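PDB 4Z80: EGF family domain-containing protein from Toxoplasma gondii, which binds a peptide of the rhoptry-neck protein TgRON2L1 and probably acts, as an AMA1-like surface antigen, at the moving junction during host-cell invasion. Local coordinates for residues A[58-63]-A[79-84]. Residues are numbered along the deposited sequence; the frame is centred on the assembly and turned at random.
Sequences VGYSEM and IDTKTT
Met-63 and Ile-79 meet at one end, and Tyr-60 and Thr-81 at the other, of a small contact in the ectodomain of this AMA-family protein, a worked example of two segments whose direct contact is apolar. Tyr-60 and Thr-81 join strand to helix, whereas Met-63 and Ile-79 meet in the flanking loop residues. Strand 60-62 pairs antiparallel with strand 89-91, and helix 80-84 is packed beside it; the two segments bury just 151 Å² between them.

Met-63 can be followed atom by atom. Its CB lies 3.7 Å from CD1 of Ile-79, and CG is equally close to the same methyl. Two bends, chi2 59° and chi3 74°, then carry Met-63 SD outward to 4.8 Å from Ile-79 CD1 and swing CE back to 4.1 Å from it. One extended isoleucine, CD1 anti to CA (chi2 180°), thus reaches into the crook of a folded methionine. Pro-88 touches Ile-79 as well, and Met-90 of the neighbouring strand touches Met-63.

At the other end polar groups fix the apolar touch. Thr-81 gives its hydroxyl to the backbone oxygen of Tyr-89, while the Tyr-60 hydroxyl is hydrogen-bonded to the backbone N of Gln-297 and its ring lies nearly parallel to that of Tyr-89. With both side chains so tethered, the Thr-81 methyl CG2 approaches the Tyr-60 ring obliquely, 3.9 Å from CE1.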
loop_
_atom_site.group_PDB
_atom_site.type_symbol
_atom_site.label_atom_id
_atom_site.label_comp_id
_atom_site.label_asym_id
_atom_site.label_seq_id
_atom_site.Cartn_x
_atom_site.Cartn_y
_atom_site.Cartn_z
ATOM N N VAL A 58 2.902 -6.065 10.029
ATOM C CA VAL A 58 3.196 -6.738 8.774
ATOM C C VAL A 58 1.996 -7.619 8.428
ATOM O O VAL A 58 1.637 -8.497 9.218
ATOM C CB VAL A 58 4.469 -7.600 8.887
ATOM C CG1 VAL A 58 4.643 -8.472 7.645
ATOM C CG2 VAL A 58 5.667 -6.712 9.096
ATOM N N GLY A 59 1.373 -7.376 7.274
ATOM C CA GLY A 59 0.187 -8.111 6.867
ATOM C C GLY A 59 0.389 -8.838 5.559
ATOM O O GLY A 59 0.771 -8.228 4.566
ATOM N N TYR A 60 0.136 -10.146 5.574
ATOM C CA TYR A 60 0.299 -11.004 4.406
ATOM C C TYR A 60 -0.860 -11.974 4.272
ATOM O O TYR A 60 -1.399 -12.464 5.271
ATOM C CB TYR A 60 1.580 -11.852 4.489
ATOM C CG TYR A 60 2.889 -11.111 4.497
ATOM C CD1 TYR A 60 3.174 -10.133 3.559
ATOM C CD2 TYR A 60 3.851 -11.404 5.442
ATOM C CE1 TYR A 60 4.380 -9.453 3.575
ATOM C CE2 TYR A 60 5.067 -10.737 5.467
ATOM C CZ TYR A 60 5.327 -9.760 4.537
ATOM O OH TYR A 60 6.528 -9.089 4.560
ATOM N N SER A 61 -1.194 -12.299 3.030
ATOM C CA SER A 61 -1.977 -13.492 2.748
ATOM C C SER A 61 -1.473 -14.108 1.454
ATOM O O SER A 61 -0.723 -13.483 0.706
ATOM C CB SER A 61 -3.462 -13.173 2.649
ATOM O OG SER A 61 -3.727 -12.387 1.504
ATOM N N GLU A 62 -1.867 -15.346 1.193
ATOM C CA GLU A 62 -1.420 -16.019 -0.011
ATOM C C GLU A 62 -1.852 -15.279 -1.264
ATOM O O GLU A 62 -3.007 -14.877 -1.397
ATOM C CB GLU A 62 -1.956 -17.446 -0.050
ATOM C CG GLU A 62 -1.250 -18.398 0.918
ATOM C CD GLU A 62 -1.633 -18.200 2.375
ATOM O OE1 GLU A 62 -2.636 -17.509 2.662
ATOM O OE2 GLU A 62 -0.914 -18.746 3.240
ATOM N N MET A 63 -0.909 -15.100 -2.178
ATOM C CA MET A 63 -1.214 -14.499 -3.457
ATOM C C MET A 63 -2.446 -15.171 -4.057
ATOM O O MET A 63 -2.527 -16.399 -4.148
ATOM C CB MET A 63 -0.020 -14.605 -4.404
ATOM C CG MET A 63 -0.302 -14.106 -5.827
ATOM S SD MET A 63 -0.832 -12.382 -5.934
ATOM C CE MET A 63 0.716 -11.524 -5.624
ATOM N N ILE A 79 7.492 -14.006 -6.725
ATOM C CA ILE A 79 6.892 -12.983 -5.881
ATOM C C ILE A 79 7.939 -12.627 -4.831
ATOM O O ILE A 79 8.567 -13.519 -4.269
ATOM C CB ILE A 79 5.594 -13.470 -5.226
ATOM C CG1 ILE A 79 4.666 -14.070 -6.295
ATOM C CG2 ILE A 79 4.915 -12.313 -4.496
ATOM C CD1 ILE A 79 3.383 -14.580 -5.770
ATOM N N ASP A 80 8.146 -11.336 -4.582
ATOM C CA ASP A 80 9.277 -10.895 -3.767
ATOM C C ASP A 80 9.276 -11.513 -2.368
ATOM O O ASP A 80 10.334 -11.762 -1.792
ATOM C CB ASP A 80 9.306 -9.362 -3.671
ATOM C CG ASP A 80 8.076 -8.777 -2.994
ATOM O OD1 ASP A 80 6.990 -8.707 -3.627
ATOM O OD2 ASP A 80 8.211 -8.349 -1.834
ATOM N N THR A 81 8.094 -11.789 -1.835
ATOM C CA THR A 81 7.965 -12.384 -0.503
ATOM C C THR A 81 8.428 -13.849 -0.421
ATOM O O THR A 81 8.713 -14.353 0.668
ATOM C CB THR A 81 6.509 -12.285 -0.022
ATOM O OG1 THR A 81 5.643 -12.632 -1.112
ATOM C CG2 THR A 81 6.210 -10.853 0.434
ATOM N N LYS A 82 8.515 -14.545 -1.549
ATOM C CA LYS A 82 9.020 -15.920 -1.508
ATOM C C LYS A 82 10.432 -15.936 -0.933
ATOM O O LYS A 82 10.771 -16.787 -0.108
ATOM C CB LYS A 82 9.004 -16.559 -2.892
ATOM C CG LYS A 82 7.620 -16.930 -3.332
ATOM C CD LYS A 82 7.667 -17.949 -4.455
ATOM C CE LYS A 82 7.100 -17.388 -5.727
ATOM N NZ LYS A 82 6.609 -18.495 -6.610
ATOM N N THR A 83 11.234 -14.966 -1.341
ATOM C CA THR A 83 12.611 -14.861 -0.873
ATOM C C THR A 83 12.707 -14.290 0.535
ATOM O O THR A 83 13.463 -14.790 1.361
ATOM C CB THR A 83 13.437 -13.977 -1.821
ATOM O OG1 THR A 83 13.507 -14.603 -3.106
ATOM C CG2 THR A 83 14.860 -13.752 -1.291
ATOM N N THR A 84 11.946 -13.239 0.811
ATOM C CA THR A 84 12.100 -12.515 2.059
ATOM C C THR A 84 11.303 -13.107 3.214
ATOM O O THR A 84 11.683 -12.927 4.368
ATOM C CB THR A 84 11.669 -11.064 1.892
ATOM O OG1 THR A 84 10.306 -11.044 1.456
ATOM C CG2 THR A 84 12.561 -10.337 0.872
#